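Local coordinates for acyl-coenzyme A oxidase 1 (Yarrowia lipolytica, PDB 5Y9D), which catalyses the oxidation of 2,3-saturated acyl-CoAs by molecular oxygen to (2E)-enoyl-CoAs and hydrogen peroxide, using FAD, in peroxisomal fatty acid beta-oxidation, at residues G143-F148 with L283-K288; L180-T185 with I195-I200; Y186-D191 with S290-V295; V218-L223 with Y230-F235; V236-N241 with V275-Q280. One frame throughout, in Å; residues are numbered along the deposited sequence.

In the fold
Residues 143-148, at the start of helix 145-153, open a long loop that contact 1 closes 135 residues later. Within it contact 2 closes the hairpin of strands 183-187 and 192-196, contact 4 then closes the hairpin of strands 216-225 and 228-238, and contact 5 brings the end of the latter strand against strand 275-278; the three follow in series. Contact 3 starts between the two segments of contact 2 and ends just past contact 1, so it crosses both, while encompassing contacts 4 and 5. Together they tie the mixed sheet to the N-terminal helices and to the loop before helix 306-334.

Contact 1. Residues G143-F148 with L283-K288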
# COMPACT_ATOMS: atom_id res chain seq x y z
N GLY A 143 -37.54 3.43 5.72
CA GLY A 143 -38.71 3.38 6.59
C GLY A 143 -39.75 4.43 6.21
O GLY A 143 -39.39 5.46 5.70
N THR A 144 -41.02 4.18 6.48
CA THR A 144 -42.04 5.22 6.32
C THR A 144 -41.72 6.33 7.32
O THR A 144 -40.92 6.13 8.22
CB THR A 144 -43.47 4.71 6.59
OG1 THR A 144 -43.63 4.35 7.97
CG2 THR A 144 -43.80 3.49 5.68
N PRO A 145 -42.34 7.51 7.16
CA PRO A 145 -42.24 8.53 8.20
C PRO A 145 -42.66 8.08 9.59
O PRO A 145 -42.00 8.46 10.54
CB PRO A 145 -43.17 9.64 7.68
CG PRO A 145 -43.05 9.52 6.21
CD PRO A 145 -42.96 8.04 5.93
N GLU A 146 -43.70 7.28 9.73
CA GLU A 146 -44.11 6.77 11.07
C GLU A 146 -43.05 5.82 11.65
O GLU A 146 -42.82 5.83 12.85
CB GLU A 146 -45.44 5.99 11.06
CG GLU A 146 -46.49 6.46 10.07
CD GLU A 146 -46.38 5.79 8.70
OE1 GLU A 146 -46.49 4.54 8.59
OE2 GLU A 146 -46.16 6.54 7.73
N GLN A 147 -42.48 4.97 10.80
CA GLN A 147 -41.51 3.96 11.22
C GLN A 147 -40.30 4.66 11.77
O GLN A 147 -39.88 4.37 12.88
CB GLN A 147 -41.12 3.04 10.04
CG GLN A 147 -42.17 1.99 9.69
CD GLN A 147 -41.67 1.00 8.67
OE1 GLN A 147 -41.09 1.37 7.66
NE2 GLN A 147 -41.88 -0.29 8.94
N PHE A 148 -39.78 5.60 11.00
CA PHE A 148 -38.73 6.48 11.45
C PHE A 148 -39.05 7.20 12.77
O PHE A 148 -38.27 7.12 13.72
CB PHE A 148 -38.36 7.51 10.40
CG PHE A 148 -37.08 8.27 10.73
CD1 PHE A 148 -35.84 7.64 10.68
CD2 PHE A 148 -37.11 9.60 11.09
CE1 PHE A 148 -34.67 8.31 10.98
CE2 PHE A 148 -35.96 10.27 11.40
CZ PHE A 148 -34.73 9.63 11.35
N LEU A 283 -38.74 -2.47 7.02
CA LEU A 283 -38.85 -1.07 6.65
C LEU A 283 -39.61 -0.98 5.32
O LEU A 283 -39.22 -1.62 4.36
CB LEU A 283 -37.45 -0.45 6.60
CG LEU A 283 -36.70 -0.46 7.95
CD1 LEU A 283 -35.21 -0.18 7.81
CD2 LEU A 283 -37.34 0.53 8.88
N MET A 284 -40.71 -0.22 5.29
CA MET A 284 -41.74 -0.40 4.27
C MET A 284 -42.09 0.86 3.48
O MET A 284 -43.23 1.05 3.08
CB MET A 284 -43.03 -0.95 4.91
CG MET A 284 -42.91 -2.35 5.48
SD MET A 284 -44.49 -3.20 5.69
CE MET A 284 -44.01 -4.56 6.75
N ARG A 285 -41.11 1.71 3.25
CA ARG A 285 -41.36 2.90 2.46
C ARG A 285 -41.72 2.49 1.03
O ARG A 285 -42.68 3.01 0.44
CB ARG A 285 -40.14 3.81 2.50
CG ARG A 285 -40.43 5.25 2.15
CD ARG A 285 -39.21 6.12 2.32
NE ARG A 285 -39.51 7.50 1.95
CZ ARG A 285 -39.84 8.48 2.79
NH1 ARG A 285 -40.09 9.70 2.31
NH2 ARG A 285 -39.94 8.27 4.09
N TYR A 286 -40.99 1.51 0.50
CA TYR A 286 -41.12 1.10 -0.89
C TYR A 286 -41.68 -0.30 -1.07
O TYR A 286 -42.47 -0.54 -1.99
CB TYR A 286 -39.74 1.15 -1.55
CG TYR A 286 -39.09 2.50 -1.51
CD1 TYR A 286 -39.79 3.64 -1.87
CD2 TYR A 286 -37.76 2.65 -1.10
CE1 TYR A 286 -39.21 4.89 -1.83
CE2 TYR A 286 -37.16 3.90 -1.06
CZ TYR A 286 -37.90 5.02 -1.43
OH TYR A 286 -37.34 6.27 -1.41
N ALA A 287 -41.25 -1.23 -0.24
CA ALA A 287 -41.70 -2.61 -0.27
C ALA A 287 -42.55 -2.86 0.96
O ALA A 287 -42.14 -2.49 2.05
CB ALA A 287 -40.50 -3.54 -0.26
N LYS A 288 -43.70 -3.51 0.79
CA LYS A 288 -44.67 -3.69 1.87
C LYS A 288 -45.07 -5.14 2.00
O LYS A 288 -44.97 -5.92 1.07
CB LYS A 288 -45.92 -2.85 1.61
CG LYS A 288 -45.69 -1.35 1.75
CD LYS A 288 -46.17 -0.59 0.51
CE LYS A 288 -45.64 0.85 0.43
NZ LYS A 288 -46.05 1.70 1.60
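Gly143 and Gln147 join the start of helix 145-153 to Leu283, Met284 and Arg285 of the loop leading toward helix 306-334, a polar helix-to-loop junction. Thr144 and Gln147 form a capping box, in which Thr144 OG1 accepts from Gln147 N while Gln147 OE1 accepts from Thr144 N at 3.0 Å. Met284 N gives the same OE1 a second bond, 2.9 Å, and both donors lie on lone pairs in the amide plane. Gln147 NE2 donates to Met282 O, which fixes the rotation of the amide. With an alanine here, Thr144 N and Met284 N would probably lose their shared acceptor and the loop one of its holds on the helix start. Arg285 runs extended past the Gly143 carbonyl, and its NH2 donates to Gly143 O nearly straight (170°) at 3.3 Å, with Pro145 CD beside it at 3.5 Å. Leu283 packs on Ile139 of helix 122-142 and bonds through its backbone to Asn234 of strand 228-238, while Arg285 rests on Leu390 of helix 355-391.

Contact 2. Residues L180-T185 with I195-I200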
# COMPACT_ATOMS: atom_id res chain seq x y z
N LEU A 180 -27.44 -13.05 -0.67
CA LEU A 180 -27.42 -13.14 0.78
C LEU A 180 -28.23 -14.32 1.21
O LEU A 180 -29.29 -14.58 0.66
CB LEU A 180 -28.02 -11.88 1.43
CG LEU A 180 -27.19 -10.63 1.36
CD1 LEU A 180 -27.95 -9.45 1.92
CD2 LEU A 180 -25.92 -10.84 2.14
N GLU A 181 -27.78 -14.99 2.24
CA GLU A 181 -28.33 -16.27 2.57
C GLU A 181 -29.16 -16.21 3.85
O GLU A 181 -29.98 -17.07 4.08
CB GLU A 181 -27.20 -17.30 2.66
CG GLU A 181 -26.71 -17.86 1.33
CD GLU A 181 -25.69 -18.99 1.52
OE1 GLU A 181 -24.54 -18.75 1.98
OE2 GLU A 181 -26.04 -20.17 1.25
N THR A 182 -28.98 -15.19 4.66
CA THR A 182 -29.83 -14.97 5.84
C THR A 182 -31.27 -14.78 5.45
O THR A 182 -31.56 -14.02 4.55
CB THR A 182 -29.43 -13.69 6.57
OG1 THR A 182 -28.14 -13.86 7.16
CG2 THR A 182 -30.43 -13.38 7.66
N THR A 183 -32.20 -15.40 6.18
CA THR A 183 -33.61 -15.33 5.80
C THR A 183 -34.47 -14.56 6.76
O THR A 183 -34.27 -14.62 7.96
CB THR A 183 -34.27 -16.73 5.72
OG1 THR A 183 -34.34 -17.31 7.04
CG2 THR A 183 -33.53 -17.66 4.72
N ALA A 184 -35.51 -13.95 6.21
CA ALA A 184 -36.59 -13.34 6.97
C ALA A 184 -37.93 -13.91 6.49
O ALA A 184 -38.53 -13.40 5.53
CB ALA A 184 -36.60 -11.84 6.77
N THR A 185 -38.41 -14.94 7.18
CA THR A 185 -39.57 -15.65 6.70
C THR A 185 -40.77 -15.30 7.56
O THR A 185 -40.70 -15.35 8.79
CB THR A 185 -39.34 -17.17 6.56
OG1 THR A 185 -40.53 -17.88 6.89
CG2 THR A 185 -38.23 -17.68 7.42
N ILE A 195 -36.10 -14.37 11.65
CA ILE A 195 -34.80 -14.08 11.10
C ILE A 195 -33.87 -15.21 11.45
O ILE A 195 -33.62 -15.46 12.63
CB ILE A 195 -34.21 -12.77 11.68
CG1 ILE A 195 -35.11 -11.59 11.35
CG2 ILE A 195 -32.83 -12.51 11.12
CD1 ILE A 195 -35.33 -11.37 9.87
N ASN A 196 -33.33 -15.85 10.42
CA ASN A 196 -32.50 -17.03 10.60
C ASN A 196 -31.26 -17.06 9.71
O ASN A 196 -31.31 -16.78 8.50
CB ASN A 196 -33.32 -18.31 10.39
CG ASN A 196 -32.59 -19.56 10.90
OD1 ASN A 196 -32.34 -19.74 12.11
ND2 ASN A 196 -32.22 -20.41 9.97
N THR A 197 -30.14 -17.44 10.34
CA THR A 197 -28.90 -17.70 9.65
C THR A 197 -28.80 -19.22 9.46
O THR A 197 -28.55 -19.95 10.40
CB THR A 197 -27.72 -17.21 10.51
OG1 THR A 197 -27.96 -15.86 10.95
CG2 THR A 197 -26.45 -17.26 9.75
N PRO A 198 -28.99 -19.71 8.23
CA PRO A 198 -29.10 -21.14 8.03
C PRO A 198 -27.78 -21.94 8.23
O PRO A 198 -27.82 -23.09 8.67
CB PRO A 198 -29.62 -21.24 6.60
CG PRO A 198 -29.16 -20.01 5.92
CD PRO A 198 -29.07 -18.94 6.97
N HIS A 199 -26.62 -21.34 7.95
CA HIS A 199 -25.33 -21.97 8.30
C HIS A 199 -24.28 -20.91 8.59
O HIS A 199 -24.54 -19.73 8.46
CB HIS A 199 -24.87 -22.82 7.15
CG HIS A 199 -24.80 -22.05 5.88
ND1 HIS A 199 -25.88 -21.94 5.04
CD2 HIS A 199 -23.83 -21.28 5.35
CE1 HIS A 199 -25.56 -21.19 4.01
NE2 HIS A 199 -24.32 -20.77 4.18
N ILE A 200 -23.09 -21.33 8.97
CA ILE A 200 -22.04 -20.40 9.38
C ILE A 200 -21.68 -19.41 8.24
O ILE A 200 -21.21 -18.31 8.50
CB ILE A 200 -20.76 -21.10 9.89
CG1 ILE A 200 -21.04 -22.22 10.89
CG2 ILE A 200 -19.84 -20.09 10.55
CD1 ILE A 200 -22.05 -21.88 11.94
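Glu181, near the start of 180-185, reaches out to His199 on the returning chain. Its CG stands anti to its own carbonyl carbon (chi1 -80°) and the chain beyond is extended, so that the two side chains cross at about a right angle. His199 NE2 donates to Glu181 OE1 at 3.0 Å, but the bond is bent to 131°; the oxygen lies near the ring plane, whereas the donor comes from above the carboxylate plane, the two planes being 62° apart. The backbone of Glu181 touches the proline as well, its O 3.6 Å from Pro198 CG. Thr182 follows with its CG2 beside Asn196 O and its OG1 held by Glu170. At Thr183 the antiparallel hairpin of strands 183-187 and 192-196 takes over: Thr183 N donates to Asn196 O at 2.8 Å and Asn196 N returns a bond to Thr183 O at 2.9 Å, a hydrogen-bonded pair whose side chains lie side by side. Ala184 pairs with Ile195 without such bonds; on their face Ala184 CB meets Ile195 CD1 at 3.4 Å. The chemistry thus changes from regular sheet bonding to a His-carboxylate bond at the open end of the hairpin. Because Glu181 OE1 is also bonded to Thr25 OG1 of the second subunit, this polar end probably helps to join the two subunits.

Contact 3. Residues Y186-D191 with S290-V295; sequences YDQDSD and SDTGVV
Tyr186 lays its ring against the turn Ser290-Gly293, with CE2 4.0 Å from Gly293 CA and OH 3.3 Å from Asp291 O, which sits at the ring's edge. The same hydroxyl donates to Asp191 OD1 on the anti side, 29° out of the carboxylate plane. Gln188, with CG anti to its backbone N (chi1 -170°) and the rest extended, carries its amide over the turn until NE2 is 3.0 Å from Thr292 O, at too poor an angle for a hydrogen bond. Asp191 approaches Asp291 obliquely, Asp191 OD2 to Asp291 CB 3.8 Å, and the two like-charged OD2 atoms stay 5.2 Å apart. Arg279's salt bridge to Asp191 OD2 probably eases that proximity. Ser290 to Gly293 form a type I turn, where the positive phi of Gly293 (107°) would run any side chain into the preceding carbonyl oxygen. Gly293 N bonds weakly to Ser290 O and Ser290 N donates to Val294 O; this pattern fits a G1 beta bulge, set against the turn end of the hairpin 183-187/192-196.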
# COMPACT_ATOMS: atom_id res chain seq x y z
N TYR A 186 -41.86 -14.93 6.88
CA TYR A 186 -43.03 -14.28 7.48
C TYR A 186 -43.90 -15.30 8.17
O TYR A 186 -44.07 -16.39 7.67
CB TYR A 186 -43.88 -13.55 6.44
CG TYR A 186 -45.10 -12.92 7.08
CD1 TYR A 186 -44.96 -11.89 8.00
CD2 TYR A 186 -46.38 -13.39 6.81
CE1 TYR A 186 -46.07 -11.33 8.62
CE2 TYR A 186 -47.50 -12.84 7.42
CZ TYR A 186 -47.33 -11.81 8.32
OH TYR A 186 -48.42 -11.25 8.93
N ASP A 187 -44.42 -14.93 9.33
CA ASP A 187 -45.28 -15.83 10.08
C ASP A 187 -46.58 -15.11 10.41
O ASP A 187 -46.59 -14.19 11.22
CB ASP A 187 -44.58 -16.34 11.35
CG ASP A 187 -45.44 -17.32 12.15
OD1 ASP A 187 -46.62 -17.50 11.80
OD2 ASP A 187 -44.94 -17.90 13.13
N GLN A 188 -47.66 -15.57 9.80
CA GLN A 188 -48.96 -14.91 9.88
C GLN A 188 -49.64 -15.15 11.22
O GLN A 188 -50.19 -14.23 11.79
CB GLN A 188 -49.84 -15.40 8.74
CG GLN A 188 -51.13 -14.65 8.54
CD GLN A 188 -51.81 -15.06 7.25
OE1 GLN A 188 -51.49 -16.10 6.68
NE2 GLN A 188 -52.72 -14.24 6.78
N ASP A 189 -49.58 -16.39 11.72
CA ASP A 189 -50.13 -16.72 13.04
C ASP A 189 -49.77 -15.67 14.07
O ASP A 189 -50.63 -15.26 14.82
CB ASP A 189 -49.69 -18.12 13.50
CG ASP A 189 -50.41 -19.28 12.74
OD1 ASP A 189 -50.63 -19.17 11.51
OD2 ASP A 189 -50.75 -20.31 13.37
N SER A 190 -48.52 -15.21 14.06
CA SER A 190 -48.00 -14.23 15.06
C SER A 190 -47.77 -12.79 14.53
O SER A 190 -47.49 -11.88 15.33
CB SER A 190 -46.69 -14.77 15.69
OG SER A 190 -45.72 -15.11 14.71
N ASP A 191 -47.90 -12.58 13.22
CA ASP A 191 -47.57 -11.32 12.56
C ASP A 191 -46.10 -10.89 12.86
O ASP A 191 -45.82 -9.74 13.25
CB ASP A 191 -48.57 -10.20 12.90
CG ASP A 191 -48.66 -9.12 11.80
OD1 ASP A 191 -48.23 -9.39 10.66
OD2 ASP A 191 -49.14 -7.99 12.03
N SER A 290 -48.37 -7.10 4.05
CA SER A 290 -49.58 -6.95 4.85
C SER A 290 -49.62 -8.00 5.95
O SER A 290 -48.85 -8.99 5.92
CB SER A 290 -50.82 -7.13 3.96
OG SER A 290 -50.94 -8.49 3.52
N ASP A 291 -50.53 -7.81 6.91
CA ASP A 291 -50.75 -8.81 7.97
C ASP A 291 -51.40 -10.12 7.47
O ASP A 291 -51.64 -11.04 8.26
CB ASP A 291 -51.57 -8.21 9.11
CG ASP A 291 -52.94 -7.67 8.67
OD1 ASP A 291 -53.34 -7.91 7.50
OD2 ASP A 291 -53.62 -7.02 9.50
N THR A 292 -51.70 -10.21 6.16
CA THR A 292 -52.18 -11.45 5.55
C THR A 292 -51.09 -12.13 4.72
O THR A 292 -51.22 -13.30 4.36
CB THR A 292 -53.44 -11.24 4.65
OG1 THR A 292 -53.07 -10.65 3.39
CG2 THR A 292 -54.48 -10.36 5.36
N GLY A 293 -50.03 -11.37 4.41
CA GLY A 293 -48.84 -11.94 3.79
C GLY A 293 -48.64 -11.60 2.34
O GLY A 293 -47.82 -12.22 1.67
N VAL A 294 -49.38 -10.62 1.84
CA VAL A 294 -49.25 -10.22 0.44
C VAL A 294 -48.18 -9.14 0.40
O VAL A 294 -48.18 -8.23 1.25
CB VAL A 294 -50.61 -9.74 -0.18
CG1 VAL A 294 -51.71 -10.77 0.10
CG2 VAL A 294 -51.02 -8.36 0.31
N VAL A 295 -47.24 -9.25 -0.53
CA VAL A 295 -46.11 -8.32 -0.51
C VAL A 295 -46.62 -7.11 -1.28
O VAL A 295 -46.42 -6.96 -2.49
CB VAL A 295 -44.75 -8.92 -0.95
CG1 VAL A 295 -44.73 -10.42 -0.68
CG2 VAL A 295 -44.38 -8.60 -2.38

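Contact 4. Residues V218-L223 with Y230-F235; sequences VCFAKL and YGTRNF
Leu223 and Phe235 bury more surface than any other residues here, and Thr232 works on the opposite face. Leu223, its CG anti to the backbone N (chi1 169°), spreads its branches over the partner strand: CD2 touches Tyr230 CB at 3.8 Å and Arg233 CG at 3.9 Å, while CD1 comes to the edge of the Phe235 ring, 4.2 Å from CZ. Its backbone is gripped as well, Leu223 N donating to Gly231 O almost straight (177°) and Leu223 O accepting from Tyr230 N. The Phe235 ring lies alongside strand 218-223 with Cys219 O and Ala221 O at its edge, and CE1 stands 4.1 Å from Ala221 CB; Phe193 meets this ring edge-to-face. Thr232 turns CG2 to Phe220 CB at 4.0 Å, whereas its OG1, near Lys222 CE, is bonded to Leu177 O. Reciprocal bonds in the pairs Cys219-Phe235 and Ala221-Arg233 complete the backbone register. The result is an antiparallel beta hairpin in the acyl-CoA dehydrogenase-type middle domain, whose Phe220 side chain comes within about 6 Å of the bound FAD.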
# COMPACT_ATOMS: atom_id res chain seq x y z
N VAL A 218 -29.82 -2.90 11.73
CA VAL A 218 -30.61 -3.05 10.52
C VAL A 218 -30.02 -4.21 9.80
O VAL A 218 -28.84 -4.22 9.54
CB VAL A 218 -30.51 -1.84 9.60
CG1 VAL A 218 -31.19 -2.13 8.27
CG2 VAL A 218 -31.18 -0.66 10.24
N CYS A 219 -30.82 -5.19 9.48
CA CYS A 219 -30.28 -6.45 8.99
C CYS A 219 -30.87 -6.77 7.63
O CYS A 219 -32.07 -6.65 7.45
CB CYS A 219 -30.59 -7.53 10.02
SG CYS A 219 -30.63 -9.20 9.38
N PHE A 220 -30.04 -7.13 6.66
CA PHE A 220 -30.55 -7.40 5.31
C PHE A 220 -30.73 -8.91 5.15
O PHE A 220 -29.85 -9.67 5.51
CB PHE A 220 -29.62 -6.84 4.24
CG PHE A 220 -29.58 -5.35 4.19
CD1 PHE A 220 -28.90 -4.62 5.18
CD2 PHE A 220 -30.19 -4.65 3.16
CE1 PHE A 220 -28.85 -3.24 5.14
CE2 PHE A 220 -30.14 -3.27 3.12
CZ PHE A 220 -29.46 -2.56 4.10
N ALA A 221 -31.87 -9.33 4.60
CA ALA A 221 -32.21 -10.74 4.50
C ALA A 221 -33.22 -11.01 3.39
O ALA A 221 -33.94 -10.11 2.94
CB ALA A 221 -32.79 -11.21 5.83
N LYS A 222 -33.30 -12.26 2.98
CA LYS A 222 -34.28 -12.67 1.99
C LYS A 222 -35.62 -12.79 2.65
O LYS A 222 -35.81 -13.54 3.61
CB LYS A 222 -33.87 -13.99 1.33
CG LYS A 222 -32.66 -13.84 0.45
CD LYS A 222 -32.88 -12.71 -0.55
CE LYS A 222 -31.81 -12.67 -1.62
NZ LYS A 222 -31.65 -14.01 -2.25
N LEU A 223 -36.55 -12.00 2.12
CA LEU A 223 -37.92 -11.95 2.60
C LEU A 223 -38.65 -13.19 2.09
O LEU A 223 -38.87 -13.32 0.87
CB LEU A 223 -38.57 -10.71 2.03
CG LEU A 223 -40.06 -10.57 2.18
CD1 LEU A 223 -40.35 -10.49 3.66
CD2 LEU A 223 -40.48 -9.30 1.45
N TYR A 230 -38.94 -13.11 -1.98
CA TYR A 230 -39.21 -11.83 -2.62
C TYR A 230 -37.99 -10.92 -2.76
O TYR A 230 -38.11 -9.74 -3.16
CB TYR A 230 -40.33 -11.11 -1.90
CG TYR A 230 -41.65 -11.73 -2.23
CD1 TYR A 230 -42.37 -11.32 -3.36
CD2 TYR A 230 -42.18 -12.74 -1.43
CE1 TYR A 230 -43.60 -11.90 -3.66
CE2 TYR A 230 -43.39 -13.32 -1.72
CZ TYR A 230 -44.09 -12.91 -2.84
OH TYR A 230 -45.29 -13.52 -3.12
N GLY A 231 -36.81 -11.47 -2.47
CA GLY A 231 -35.58 -10.71 -2.53
C GLY A 231 -35.10 -10.10 -1.22
O GLY A 231 -35.69 -10.26 -0.15
N THR A 232 -34.03 -9.34 -1.32
CA THR A 232 -33.37 -8.74 -0.18
C THR A 232 -34.07 -7.49 0.34
O THR A 232 -34.25 -6.54 -0.38
CB THR A 232 -31.93 -8.39 -0.53
OG1 THR A 232 -31.26 -9.58 -0.94
CG2 THR A 232 -31.22 -7.82 0.66
N ARG A 233 -34.38 -7.52 1.62
CA ARG A 233 -35.21 -6.54 2.27
C ARG A 233 -34.57 -6.09 3.59
O ARG A 233 -33.57 -6.63 4.00
CB ARG A 233 -36.59 -7.13 2.51
CG ARG A 233 -37.68 -6.65 1.57
CD ARG A 233 -37.19 -6.08 0.26
NE ARG A 233 -38.05 -6.48 -0.84
CZ ARG A 233 -37.68 -6.51 -2.11
NH1 ARG A 233 -36.47 -6.15 -2.47
NH2 ARG A 233 -38.54 -6.90 -3.03
N ASN A 234 -35.12 -5.05 4.20
CA ASN A 234 -34.55 -4.39 5.37
C ASN A 234 -35.31 -4.61 6.66
O ASN A 234 -36.47 -4.28 6.72
CB ASN A 234 -34.62 -2.90 5.10
CG ASN A 234 -33.31 -2.33 4.68
OD1 ASN A 234 -32.30 -2.97 4.83
ND2 ASN A 234 -33.32 -1.13 4.15
N PHE A 235 -34.68 -5.07 7.73
CA PHE A 235 -35.42 -5.22 8.99
C PHE A 235 -34.63 -4.67 10.16
O PHE A 235 -33.42 -4.82 10.20
CB PHE A 235 -35.77 -6.69 9.26
CG PHE A 235 -36.24 -7.43 8.04
CD1 PHE A 235 -35.35 -7.82 7.05
CD2 PHE A 235 -37.59 -7.74 7.87
CE1 PHE A 235 -35.80 -8.47 5.90
CE2 PHE A 235 -38.05 -8.42 6.75
CZ PHE A 235 -37.16 -8.79 5.75

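Contact 5. Residues V236-N241 with V275-Q280; sequences VVPLRN and VRIPRQ
Ile277 and Val237 cross at about a right angle, each turning two methyl groups to the other. The CG1 branch of Ile277 sits between its own backbone N and carbonyl carbon (chi1 59°), which sends CD1 toward the strand 236-238, 3.7 Å from Val236 O and 4.1 Å from Val237 CG2. The second branch, CG2, lies 3.9 Å from Val237 CG1 and 4.1 Å from Pro238 CD, so the isoleucine straddles the valine and reaches the proline ring beyond. Val275, two residues earlier and so on the same side of the strand, meets Val237 at a slant, CG1 to CG1 at 4.0 Å. These are strands of one curled mixed sheet, but they are not bonded neighbours: their axes pass 7.8 Å apart at 125°, and purely apolar side chains fill the distance. The arrangement belongs to the apolar core of the beta-rich middle part of the acyl-CoA oxidase fold. An alanine in place of Ile277 would probably open a gap against Val237 and Pro238 and deprive the Val236 carbonyl of its aliphatic neighbour. Phe193, Ile195 and Phe235 pack on Ile277 too, and Cys217, Cys219 and Phe272 surround Val237.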
# COMPACT_ATOMS: atom_id res chain seq x y z
N VAL A 236 -35.30 -4.03 11.11
CA VAL A 236 -34.69 -3.70 12.37
C VAL A 236 -34.80 -4.87 13.33
O VAL A 236 -35.91 -5.34 13.62
CB VAL A 236 -35.35 -2.50 13.05
CG1 VAL A 236 -34.66 -2.22 14.39
CG2 VAL A 236 -35.30 -1.27 12.15
N VAL A 237 -33.65 -5.32 13.85
CA VAL A 237 -33.61 -6.42 14.79
C VAL A 237 -32.87 -5.94 16.04
O VAL A 237 -31.72 -5.52 15.94
CB VAL A 237 -32.90 -7.66 14.17
CG1 VAL A 237 -33.04 -8.89 15.06
CG2 VAL A 237 -33.40 -7.95 12.75
N PRO A 238 -33.53 -6.01 17.22
CA PRO A 238 -32.84 -5.78 18.50
C PRO A 238 -31.79 -6.83 18.69
O PRO A 238 -32.04 -8.01 18.43
CB PRO A 238 -33.93 -5.98 19.55
CG PRO A 238 -35.22 -5.84 18.81
CD PRO A 238 -34.94 -6.37 17.44
N LEU A 239 -30.62 -6.41 19.15
CA LEU A 239 -29.53 -7.35 19.38
C LEU A 239 -29.33 -7.62 20.84
O LEU A 239 -29.03 -8.73 21.20
CB LEU A 239 -28.23 -6.81 18.83
CG LEU A 239 -28.13 -6.58 17.34
CD1 LEU A 239 -26.75 -5.94 17.09
CD2 LEU A 239 -28.36 -7.86 16.51
N ARG A 240 -29.40 -6.60 21.66
CA ARG A 240 -29.10 -6.72 23.09
C ARG A 240 -30.24 -6.20 23.99
O ARG A 240 -31.02 -5.32 23.58
CB ARG A 240 -27.87 -5.91 23.43
CG ARG A 240 -26.59 -6.33 22.76
CD ARG A 240 -25.41 -5.45 23.21
NE ARG A 240 -24.16 -6.17 23.07
CZ ARG A 240 -23.49 -6.31 21.94
NH1 ARG A 240 -23.92 -5.74 20.81
NH2 ARG A 240 -22.35 -7.01 21.92
N ASN A 241 -30.30 -6.74 25.20
CA ASN A 241 -31.13 -6.17 26.26
C ASN A 241 -30.41 -4.91 26.71
O ASN A 241 -29.25 -4.96 27.11
CB ASN A 241 -31.35 -7.15 27.43
CG ASN A 241 -31.91 -8.50 26.98
OD1 ASN A 241 -31.22 -9.52 27.06
ND2 ASN A 241 -33.14 -8.51 26.47
N VAL A 275 -35.05 -15.87 15.42
CA VAL A 275 -35.29 -14.62 16.12
C VAL A 275 -36.53 -13.93 15.57
O VAL A 275 -36.64 -13.66 14.38
CB VAL A 275 -34.09 -13.69 16.02
CG1 VAL A 275 -34.43 -12.33 16.59
CG2 VAL A 275 -32.93 -14.30 16.78
N ARG A 276 -37.46 -13.62 16.47
CA ARG A 276 -38.76 -13.12 16.10
C ARG A 276 -38.75 -11.64 16.25
O ARG A 276 -38.34 -11.12 17.29
CB ARG A 276 -39.84 -13.78 16.95
CG ARG A 276 -39.86 -15.29 16.73
CD ARG A 276 -41.09 -15.97 17.31
NE ARG A 276 -41.28 -17.29 16.69
CZ ARG A 276 -42.15 -17.59 15.71
NH1 ARG A 276 -42.99 -16.68 15.21
NH2 ARG A 276 -42.19 -18.83 15.24
N ILE A 277 -39.12 -10.98 15.16
CA ILE A 277 -39.39 -9.56 15.19
C ILE A 277 -40.84 -9.29 14.71
O ILE A 277 -41.37 -10.03 13.91
CB ILE A 277 -38.36 -8.75 14.36
CG1 ILE A 277 -38.36 -9.19 12.91
CG2 ILE A 277 -36.96 -8.90 14.94
CD1 ILE A 277 -37.43 -8.36 12.04
N PRO A 278 -41.46 -8.23 15.20
CA PRO A 278 -42.74 -7.92 14.57
C PRO A 278 -42.60 -7.55 13.10
O PRO A 278 -41.52 -7.21 12.64
CB PRO A 278 -43.28 -6.73 15.37
CG PRO A 278 -42.12 -6.24 16.20
CD PRO A 278 -41.17 -7.38 16.36
N ARG A 279 -43.72 -7.62 12.39
CA ARG A 279 -43.75 -7.36 10.94
C ARG A 279 -43.44 -5.89 10.63
O ARG A 279 -42.83 -5.58 9.60
CB ARG A 279 -45.13 -7.78 10.39
CG ARG A 279 -45.48 -7.36 8.98
CD ARG A 279 -46.97 -7.59 8.71
NE ARG A 279 -47.57 -6.40 8.13
CZ ARG A 279 -48.43 -5.59 8.74
NH1 ARG A 279 -48.87 -4.53 8.08
NH2 ARG A 279 -48.87 -5.84 9.98
N GLN A 280 -43.81 -4.99 11.55
CA GLN A 280 -43.58 -3.55 11.40
C GLN A 280 -42.10 -3.11 11.50
O GLN A 280 -41.80 -1.94 11.32
CB GLN A 280 -44.39 -2.79 12.44
CG GLN A 280 -45.90 -2.85 12.25
CD GLN A 280 -46.57 -4.03 12.96
OE1 GLN A 280 -45.95 -5.05 13.27
NE2 GLN A 280 -47.87 -3.88 13.20